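General Secretion Pathway Protein (Vibrio vulnificus, PDB 4G54) forms a periplasmic part of the EpsAB fusion protein of the type II secretion system and probably binds peptidoglycan. Local coordinates at residues Pro78-Leu83 / Arg89-Leu94. Sequence-based numbering, arbitrary orientation.
Sequences PLLLTL and RAYVVL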
ATOM      1  N   PRO A  78      -0.857  -1.504  -4.981  1.00 16.15           N
ATOM      2  CA  PRO A  78       0.173  -2.263  -5.668  1.00 16.40           C
ATOM      3  C   PRO A  78       1.087  -2.984  -4.656  1.00 16.03           C
ATOM      4  O   PRO A  78       1.218  -2.593  -3.489  1.00 17.81           O
ATOM      5  CB  PRO A  78       0.951  -1.194  -6.474  1.00 16.20           C
ATOM      6  CG  PRO A  78      -0.133  -0.156  -6.745  1.00 18.30           C
ATOM      7  CD  PRO A  78      -0.958  -0.101  -5.438  1.00 16.41           C
ATOM      8  N   LEU A  79       1.700  -4.076  -5.134  1.00 17.13           N
ATOM      9  CA  LEU A  79       2.609  -4.920  -4.332  1.00 15.73           C
ATOM     10  C   LEU A  79       3.813  -5.243  -5.134  1.00 16.92           C
ATOM     11  O   LEU A  79       3.805  -5.143  -6.427  1.00 18.06           O
ATOM     12  CB  LEU A  79       1.896  -6.314  -4.051  1.00 15.59           C
ATOM     13  CG  LEU A  79       0.682  -6.188  -3.139  1.00 17.82           C
ATOM     14  CD1 LEU A  79       0.043  -7.549  -3.003  1.00 20.22           C
ATOM     15  CD2 LEU A  79       1.012  -5.727  -1.728  1.00 19.07           C
ATOM     16  N   LEU A  80       4.901  -5.710  -4.463  1.00 14.93           N
ATOM     17  CA  LEU A  80       6.079  -6.242  -5.212  1.00 16.07           C
ATOM     18  C   LEU A  80       5.998  -7.786  -5.164  1.00 17.35           C
ATOM     19  O   LEU A  80       5.857  -8.335  -4.032  1.00 18.84           O
ATOM     20  CB  LEU A  80       7.371  -5.770  -4.540  1.00 16.37           C
ATOM     21  CG  LEU A  80       8.665  -6.188  -5.307  1.00 18.09           C
ATOM     22  CD1 LEU A  80       8.804  -5.331  -6.630  1.00 19.69           C
ATOM     23  CD2 LEU A  80       9.858  -5.886  -4.358  1.00 19.46           C
ATOM     24  N   LEU A  81       5.993  -8.425  -6.347  1.00 18.25           N
ATOM     25  CA  LEU A  81       5.867  -9.893  -6.381  1.00 18.07           C
ATOM     26  C   LEU A  81       7.290 -10.458  -6.443  1.00 19.97           C
ATOM     27  O   LEU A  81       8.129  -9.993  -7.212  1.00 20.27           O
ATOM     28  CB  LEU A  81       5.117 -10.363  -7.646  1.00 18.65           C
ATOM     29  CG  LEU A  81       3.719  -9.765  -7.782  1.00 18.94           C
ATOM     30  CD1 LEU A  81       3.086 -10.448  -9.011  1.00 23.40           C
ATOM     31  CD2 LEU A  81       2.889  -9.968  -6.530  1.00 20.45           C
ATOM     32  N   THR A  82       7.579 -11.516  -5.690  1.00 19.36           N
ATOM     33  CA  THR A  82       8.834 -12.255  -5.836  1.00 20.87           C
ATOM     34  C   THR A  82       8.564 -13.332  -6.856  1.00 22.65           C
ATOM     35  O   THR A  82       7.681 -14.225  -6.622  1.00 22.64           O
ATOM     36  CB  THR A  82       9.271 -12.871  -4.473  1.00 21.81           C
ATOM     37  OG1 THR A  82       9.448 -11.824  -3.475  1.00 22.38           O
ATOM     38  CG2 THR A  82      10.644 -13.635  -4.636  1.00 23.43           C
ATOM     39  N   LEU A  83       9.370 -13.352  -7.922  1.00 22.91           N
ATOM     40  CA  LEU A  83       9.265 -14.443  -8.928  1.00 25.39           C
ATOM     41  C   LEU A  83      10.432 -15.422  -8.696  1.00 28.67           C
ATOM     42  O   LEU A  83      11.534 -15.007  -8.302  1.00 29.49           O
ATOM     43  CB  LEU A  83       9.283 -13.858 -10.324  1.00 26.21           C
ATOM     44  CG  LEU A  83       8.181 -12.806 -10.634  1.00 25.53           C
ATOM     45  CD1 LEU A  83       8.218 -12.453 -12.144  1.00 30.95           C
ATOM     46  CD2 LEU A  83       6.820 -13.328 -10.221  1.00 25.24           C
ATOM     47  N   ARG A  89      15.861 -15.687  -8.257  1.00 40.21           N
ATOM     48  CA  ARG A  89      14.742 -14.779  -7.865  1.00 37.50           C
ATOM     49  C   ARG A  89      14.769 -13.495  -8.692  1.00 34.31           C
ATOM     50  O   ARG A  89      15.840 -13.019  -9.131  1.00 35.54           O
ATOM     51  CB  ARG A  89      14.720 -14.425  -6.349  1.00 38.00           C
ATOM     52  CG  ARG A  89      14.388 -15.648  -5.464  1.00 46.66           C
ATOM     53  CD  ARG A  89      15.021 -15.560  -4.092  1.00 51.87           C
ATOM     54  NE  ARG A  89      14.430 -14.466  -3.338  1.00 53.98           N
ATOM     55  CZ  ARG A  89      13.366 -14.555  -2.527  1.00 51.72           C
ATOM     56  NH1 ARG A  89      12.755 -15.730  -2.327  1.00 50.45           N
ATOM     57  NH2 ARG A  89      12.922 -13.435  -1.902  1.00 40.32           N
ATOM     58  N   ALA A  90      13.596 -12.934  -8.884  1.00 30.44           N
ATOM     59  CA  ALA A  90      13.421 -11.640  -9.522  1.00 29.03           C
ATOM     60  C   ALA A  90      12.184 -11.022  -8.946  1.00 24.86           C
ATOM     61  O   ALA A  90      11.425 -11.675  -8.169  1.00 25.66           O
ATOM     62  CB  ALA A  90      13.270 -11.753 -11.031  1.00 30.32           C
ATOM     63  N   TYR A  91      12.010  -9.732  -9.187  1.00 21.86           N
ATOM     64  CA  TYR A  91      10.993  -8.967  -8.425  1.00 21.90           C
ATOM     65  C   TYR A  91      10.281  -8.079  -9.453  1.00 22.60           C
ATOM     66  O   TYR A  91      10.922  -7.470 -10.264  1.00 24.17           O
ATOM     67  CB  TYR A  91      11.695  -8.060  -7.367  1.00 21.13           C
ATOM     68  CG  TYR A  91      12.375  -8.898  -6.318  1.00 23.13           C
ATOM     69  CD1 TYR A  91      13.705  -9.347  -6.489  1.00 23.47           C
ATOM     70  CD2 TYR A  91      11.652  -9.304  -5.174  1.00 23.93           C
ATOM     71  CE1 TYR A  91      14.284 -10.172  -5.551  1.00 24.74           C
ATOM     72  CE2 TYR A  91      12.241 -10.131  -4.178  1.00 25.55           C
ATOM     73  CZ  TYR A  91      13.577 -10.552  -4.378  1.00 26.35           C
ATOM     74  OH  TYR A  91      14.218 -11.347  -3.477  1.00 34.31           O
ATOM     75  N   VAL A  92       8.948  -8.029  -9.394  1.00 21.58           N
ATOM     76  CA  VAL A  92       8.188  -7.220 -10.356  1.00 20.21           C
ATOM     77  C   VAL A  92       7.025  -6.541  -9.606  1.00 19.59           C
ATOM     78  O   VAL A  92       6.540  -7.061  -8.610  1.00 19.14           O
ATOM     79  CB  VAL A  92       7.682  -8.116 -11.538  1.00 24.13           C
ATOM     80  CG1 VAL A  92       6.588  -9.130 -11.093  1.00 22.27           C
ATOM     81  CG2 VAL A  92       7.221  -7.282 -12.643  1.00 29.80           C
ATOM     82  N   VAL A  93       6.697  -5.316  -9.997  1.00 18.91           N
ATOM     83  CA  VAL A  93       5.584  -4.622  -9.374  1.00 18.42           C
ATOM     84  C   VAL A  93       4.285  -5.080  -9.945  1.00 17.29           C
ATOM     85  O   VAL A  93       4.094  -5.086 -11.172  1.00 19.67           O
ATOM     86  CB  VAL A  93       5.739  -3.080  -9.466  1.00 19.41           C
ATOM     87  CG1 VAL A  93       4.440  -2.378  -9.040  1.00 20.94           C
ATOM     88  CG2 VAL A  93       6.945  -2.644  -8.590  1.00 23.72           C
ATOM     89  N   LEU A  94       3.350  -5.464  -9.056  1.00 17.73           N
ATOM     90  CA  LEU A  94       1.960  -5.731  -9.499  1.00 17.71           C
ATOM     91  C   LEU A  94       1.222  -4.428  -9.356  1.00 17.14           C
ATOM     92  O   LEU A  94       1.059  -3.884  -8.252  1.00 18.81           O
ATOM     93  CB  LEU A  94       1.321  -6.809  -8.574  1.00 19.46           C
ATOM     94  CG  LEU A  94      -0.183  -7.053  -8.812  1.00 20.52           C
ATOM     95  CD1 LEU A  94      -0.392  -7.734 -10.096  1.00 22.66           C
ATOM     96  CD2 LEU A  94      -0.719  -7.949  -7.669  1.00 26.73           C
TER
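Leu81 and Val92 pair at the middle of an antiparallel beta hairpin, whose arms 79-85 and 88-97 are the two central strands of the six-stranded sheet in the peptidase C39-like domain. Three hydrogen-bonded pairs, Leu79 with Leu94, Leu81 with Val92 and Leu83 with Ala90, alternate with two non-hydrogen-bonded ones. The bond from Leu81 N to Val92 O is short and nearly straight, 2.7 Å with 169° at the hydrogen.

Packing is tight on the sheet face that carries Leu81, Leu83, Val92 and Leu94. There Val92 CG1, set between its own backbone N and carbonyl carbon (chi1 69°), meets Leu83 CD1 at 3.8 Å and also touches Leu81 CB. Leu81 CG lies 3.9 Å from Leu94 CB, the two side chains crossing at a slant, and Leu104 of strand 101-105 adjoins Val92 and Leu94.

Leu80 on the opposite face is buried as well, its CD1 on Val93 CG2 and its CD2 on Tyr91 CD2. Toward partly exposed Arg89, at the end of the ladder, the contact turns polar. Thr82 and Tyr91 lie side by side, and Glu125 OE2 forms a hydrogen bond with Thr82 OG1 and a salt bridge with Arg89 NH2. Bent at chi3, the arginine grips Tyr91 OH side-on through NE and NH2, while Thr82 CG2 sits over the centre of its guanidinium, 3.6 Å from Arg89 CZ.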